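Local atomic coordinates of pentacotripeptide-repeat region of PRORP domain-containing protein (Brachypodium distachyon, PDB entry 4N2Q), a protein that binds RNA, probably messenger RNA in a sequence-specific manner, and assembles with a second copy of itself. Residues Y169-L174 and E204-V209. Numbering follows the deposited sequence.
Sequences YKLTRL and EYMYRV. With nucleotides of chain B.
Thr172 and Met206 are nearest in register between two helices of the pentatricopeptide-repeat alpha-solenoid, their CA atoms 5.8 Å apart, and CE of Met206 reaches Thr172. The two segment axes run nearly parallel, at 10°, and side chains of both helices meet the same guanosine, G6 of chain B. Direct packing between the segments is van der Waals, without a hydrogen bond across them, and modest (201 Å² buried). Met206 bends back beyond CG, which sets CE 4.2 Å from CG of Leu171; the same methyl lies 3.8 Å from OG1 of Thr172. On another side of Thr172, CG2 lies 3.9 Å from CD2 of Tyr205, approaching that ring at a slant.

Stacking supplies the second kind of contact. Tyr205 lies almost parallel to the guanine, with base atom C5 3.6 Å above the centre of its ring. Tyr169 covers the opposite face of the base, more tilted and with N3 toward the rim of its ring, which completes an aromatic sandwich.

The hydrogen bond to the base is made by Thr172. With chi1 at -52°, OG1 sits beside its own backbone N, hydrogen-bonded to the Val168 carbonyl oxygen, to which it donates. The same oxygen accepts the exocyclic amino group of the base: N2 of G6 to OG1 of Thr172, 2.8 Å, nearly straight at 166°.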
ATOM      1  N   TYR A 169     -10.986  -5.274  -2.190  1.00 79.34           N
ATOM      2  CA  TYR A 169      -9.879  -6.103  -2.685  1.00 74.94           C
ATOM      3  C   TYR A 169      -9.935  -6.290  -4.187  1.00 76.30           C
ATOM      4  O   TYR A 169      -8.930  -6.085  -4.881  1.00 70.13           O
ATOM      5  CB  TYR A 169      -9.863  -7.462  -2.027  1.00 67.30           C
ATOM      6  CG  TYR A 169      -9.324  -7.455  -0.614  1.00 72.72           C
ATOM      7  CD1 TYR A 169      -8.175  -8.160  -0.287  1.00 74.95           C
ATOM      8  CD2 TYR A 169      -9.963  -6.753   0.398  1.00 79.53           C
ATOM      9  CE1 TYR A 169      -7.677  -8.168   1.007  1.00 80.41           C
ATOM     10  CE2 TYR A 169      -9.475  -6.768   1.703  1.00 81.47           C
ATOM     11  CZ  TYR A 169      -8.324  -7.479   1.996  1.00 79.19           C
ATOM     12  OH  TYR A 169      -7.803  -7.528   3.268  1.00 86.27           O
ATOM     13  N   LYS A 170     -11.116  -6.655  -4.685  1.00 76.94           N
ATOM     14  CA  LYS A 170     -11.335  -6.876  -6.114  1.00 76.75           C
ATOM     15  C   LYS A 170     -11.104  -5.620  -6.933  1.00 72.54           C
ATOM     16  O   LYS A 170     -10.537  -5.660  -8.029  1.00 73.43           O
ATOM     17  CB  LYS A 170     -12.748  -7.411  -6.351  1.00 85.18           C
ATOM     18  CG  LYS A 170     -12.964  -8.787  -5.732  1.00 95.38           C
ATOM     19  CD  LYS A 170     -14.362  -9.321  -6.004  1.00105.01           C
ATOM     20  CE  LYS A 170     -14.550 -10.665  -5.312  1.00106.98           C
ATOM     21  NZ  LYS A 170     -15.819 -11.330  -5.717  1.00112.88           N
ATOM     22  N   LEU A 171     -11.538  -4.497  -6.380  1.00 76.65           N
ATOM     23  CA  LEU A 171     -11.420  -3.225  -7.050  1.00 66.25           C
ATOM     24  C   LEU A 171      -9.959  -2.834  -7.095  1.00 67.41           C
ATOM     25  O   LEU A 171      -9.507  -2.226  -8.088  1.00 72.76           O
ATOM     26  CB  LEU A 171     -12.236  -2.174  -6.298  1.00 76.23           C
ATOM     27  CG  LEU A 171     -12.487  -0.828  -6.984  1.00 82.10           C
ATOM     28  CD1 LEU A 171     -13.352  -1.017  -8.211  1.00 81.54           C
ATOM     29  CD2 LEU A 171     -13.163   0.126  -6.019  1.00 91.23           C
ATOM     30  N   THR A 172      -9.221  -3.164  -6.023  1.00 64.45           N
ATOM     31  CA  THR A 172      -7.765  -2.923  -5.976  1.00 62.78           C
ATOM     32  C   THR A 172      -7.034  -3.784  -6.990  1.00 69.68           C
ATOM     33  O   THR A 172      -6.063  -3.361  -7.602  1.00 76.94           O
ATOM     34  CB  THR A 172      -7.180  -3.226  -4.606  1.00 61.67           C
ATOM     35  OG1 THR A 172      -7.916  -2.523  -3.595  1.00 64.18           O
ATOM     36  CG2 THR A 172      -5.723  -2.826  -4.554  1.00 61.20           C
ATOM     37  N   ARG A 173      -7.533  -5.000  -7.183  1.00 76.64           N
ATOM     38  CA  ARG A 173      -6.937  -5.917  -8.122  1.00 72.47           C
ATOM     39  C   ARG A 173      -7.089  -5.412  -9.539  1.00 73.45           C
ATOM     40  O   ARG A 173      -6.176  -5.543 -10.363  1.00 80.08           O
ATOM     41  CB  ARG A 173      -7.601  -7.268  -7.981  1.00 84.36           C
ATOM     42  CG  ARG A 173      -7.110  -8.328  -8.944  1.00 85.28           C
ATOM     43  CD  ARG A 173      -7.266  -9.660  -8.273  1.00 99.30           C
ATOM     44  NE  ARG A 173      -7.599 -10.718  -9.208  1.00114.83           N
ATOM     45  CZ  ARG A 173      -7.360 -12.004  -8.984  1.00122.52           C
ATOM     46  NH1 ARG A 173      -6.731 -12.398  -7.869  1.00119.59           N
ATOM     47  NH2 ARG A 173      -7.715 -12.896  -9.901  1.00122.74           N
ATOM     48  N   LEU A 174      -8.241  -4.823  -9.827  1.00 69.83           N
ATOM     49  CA  LEU A 174      -8.478  -4.272 -11.159  1.00 66.85           C
ATOM     50  C   LEU A 174      -7.551  -3.105 -11.449  1.00 69.75           C
ATOM     51  O   LEU A 174      -6.973  -2.975 -12.531  1.00 75.47           O
ATOM     52  CB  LEU A 174      -9.922  -3.809 -11.275  1.00 63.02           C
ATOM     53  CG  LEU A 174     -10.255  -3.103 -12.576  1.00 63.16           C
ATOM     54  CD1 LEU A 174      -9.994  -3.998 -13.782  1.00 65.65           C
ATOM     55  CD2 LEU A 174     -11.702  -2.658 -12.522  1.00 64.85           C
ATOM     56  N   GLU A 204      -5.358   2.023   3.023  1.00 69.89           N
ATOM     57  CA  GLU A 204      -4.019   2.477   2.699  1.00 73.85           C
ATOM     58  C   GLU A 204      -3.422   1.697   1.519  1.00 74.39           C
ATOM     59  O   GLU A 204      -2.793   2.267   0.640  1.00 87.00           O
ATOM     60  CB  GLU A 204      -3.128   2.357   3.936  1.00 70.82           C
ATOM     61  CG  GLU A 204      -3.450   3.388   5.001  1.00 69.83           C
ATOM     62  CD  GLU A 204      -3.037   2.951   6.398  1.00 82.96           C
ATOM     63  OE1 GLU A 204      -3.617   1.962   6.887  1.00 89.07           O
ATOM     64  OE2 GLU A 204      -2.148   3.598   7.018  1.00 78.09           O
ATOM     65  N   TYR A 205      -3.631   0.394   1.506  1.00 73.44           N
ATOM     66  CA  TYR A 205      -3.106  -0.478   0.460  1.00 70.79           C
ATOM     67  C   TYR A 205      -3.553   0.043  -0.896  1.00 66.59           C
ATOM     68  O   TYR A 205      -2.745   0.205  -1.792  1.00 66.94           O
ATOM     69  CB  TYR A 205      -3.641  -1.899   0.714  1.00 76.96           C
ATOM     70  CG  TYR A 205      -3.057  -3.024  -0.130  1.00 70.82           C
ATOM     71  CD1 TYR A 205      -2.334  -4.050   0.463  1.00 75.57           C
ATOM     72  CD2 TYR A 205      -3.255  -3.085  -1.500  1.00 68.73           C
ATOM     73  CE1 TYR A 205      -1.776  -5.081  -0.283  1.00 70.47           C
ATOM     74  CE2 TYR A 205      -2.728  -4.126  -2.260  1.00 71.09           C
ATOM     75  CZ  TYR A 205      -1.982  -5.124  -1.640  1.00 75.45           C
ATOM     76  OH  TYR A 205      -1.453  -6.180  -2.362  1.00 75.90           O
ATOM     77  N   MET A 206      -4.850   0.326  -1.032  1.00 65.92           N
ATOM     78  CA  MET A 206      -5.411   0.892  -2.277  1.00 69.01           C
ATOM     79  C   MET A 206      -4.746   2.218  -2.684  1.00 69.60           C
ATOM     80  O   MET A 206      -4.340   2.394  -3.841  1.00 74.72           O
ATOM     81  CB  MET A 206      -6.928   1.074  -2.143  1.00 68.43           C
ATOM     82  CG  MET A 206      -7.591   1.895  -3.246  1.00 72.71           C
ATOM     83  SD  MET A 206      -7.388   1.289  -4.951  1.00 73.51           S
ATOM     84  CE  MET A 206      -9.048   0.709  -5.200  1.00 77.90           C
ATOM     85  N   TYR A 207      -4.628   3.135  -1.730  1.00 64.57           N
ATOM     86  CA  TYR A 207      -3.986   4.427  -1.972  1.00 71.71           C
ATOM     87  C   TYR A 207      -2.562   4.281  -2.460  1.00 68.39           C
ATOM     88  O   TYR A 207      -2.207   4.810  -3.517  1.00 64.29           O
ATOM     89  CB  TYR A 207      -4.019   5.308  -0.715  1.00 77.10           C
ATOM     90  CG  TYR A 207      -5.418   5.778  -0.333  1.00 69.52           C
ATOM     91  CD1 TYR A 207      -6.183   6.542  -1.218  1.00 67.37           C
ATOM     92  CD2 TYR A 207      -5.979   5.444   0.900  1.00 69.66           C
ATOM     93  CE1 TYR A 207      -7.466   6.989  -0.882  1.00 66.47           C
ATOM     94  CE2 TYR A 207      -7.257   5.887   1.243  1.00 72.85           C
ATOM     95  CZ  TYR A 207      -7.989   6.662   0.345  1.00 67.46           C
ATOM     96  OH  TYR A 207      -9.257   7.079   0.647  1.00 66.46           O
ATOM     97  N   ARG A 208      -1.764   3.531  -1.712  1.00 71.60           N
ATOM     98  CA  ARG A 208      -0.350   3.283  -2.082  1.00 79.74           C
ATOM     99  C   ARG A 208      -0.203   2.709  -3.470  1.00 77.01           C
ATOM    100  O   ARG A 208       0.693   3.075  -4.229  1.00 82.33           O
ATOM    101  CB  ARG A 208       0.340   2.360  -1.065  1.00 84.92           C
ATOM    102  CG  ARG A 208       0.240   2.878   0.378  1.00103.63           C
ATOM    103  CD  ARG A 208       0.723   4.321   0.548  1.00 99.97           C
ATOM    104  NE  ARG A 208       2.078   4.364   1.075  1.00102.66           N
ATOM    105  CZ  ARG A 208       2.378   4.229   2.364  1.00107.15           C
ATOM    106  NH1 ARG A 208       1.408   4.054   3.265  1.00113.67           N
ATOM    107  NH2 ARG A 208       3.649   4.280   2.752  1.00 94.90           N
ATOM    108  N   VAL A 209      -1.109   1.810  -3.812  1.00 79.59           N
ATOM    109  CA  VAL A 209      -1.095   1.217  -5.124  1.00 78.75           C
ATOM    110  C   VAL A 209      -1.289   2.280  -6.180  1.00 68.30           C
ATOM    111  O   VAL A 209      -0.540   2.333  -7.150  1.00 66.23           O
ATOM    112  CB  VAL A 209      -2.145   0.110  -5.220  1.00 81.08           C
ATOM    113  CG1 VAL A 209      -2.402  -0.278  -6.684  1.00 74.01           C
ATOM    114  CG2 VAL A 209      -1.647  -1.075  -4.382  1.00 81.33           C
TER
ATOM    115  P     G B   6      -8.791 -11.650  -3.665  1.00159.30           P
ATOM    116  OP1   G B   6     -10.212 -11.285  -3.944  1.00129.51           O
ATOM    117  OP2   G B   6      -8.139 -12.769  -4.394  1.00165.47           O
ATOM    118  O5'   G B   6      -7.996 -10.306  -3.963  1.00151.11           O
ATOM    119  C5'   G B   6      -6.616 -10.335  -4.361  1.00125.47           C
ATOM    120  C4'   G B   6      -6.115  -8.927  -4.470  1.00103.55           C
ATOM    121  O4'   G B   6      -6.506  -8.197  -3.294  1.00 89.54           O
ATOM    122  C3'   G B   6      -4.614  -8.748  -4.510  1.00100.02           C
ATOM    123  O3'   G B   6      -4.244  -8.834  -5.870  1.00110.42           O
ATOM    124  C2'   G B   6      -4.443  -7.302  -4.051  1.00 96.18           C
ATOM    125  O2'   G B   6      -4.551  -6.422  -5.145  1.00 96.32           O
ATOM    126  C1'   G B   6      -5.671  -7.075  -3.167  1.00 90.42           C
ATOM    127  N9    G B   6      -5.412  -6.864  -1.751  1.00 80.69           N
ATOM    128  C8    G B   6      -4.774  -7.712  -0.878  1.00 72.76           C
ATOM    129  N7    G B   6      -4.723  -7.244   0.340  1.00 76.11           N
ATOM    130  C5    G B   6      -5.371  -6.020   0.267  1.00 76.37           C
ATOM    131  C6    G B   6      -5.620  -5.053   1.269  1.00 72.71           C
ATOM    132  O6    G B   6      -5.326  -5.098   2.468  1.00 75.28           O
ATOM    133  N1    G B   6      -6.305  -3.954   0.763  1.00 70.02           N
ATOM    134  C2    G B   6      -6.662  -3.784  -0.550  1.00 77.69           C
ATOM    135  N2    G B   6      -7.306  -2.648  -0.849  1.00 80.69           N
ATOM    136  N3    G B   6      -6.437  -4.678  -1.496  1.00 78.34           N
ATOM    137  C4    G B   6      -5.799  -5.768  -1.017  1.00 82.99           C
TER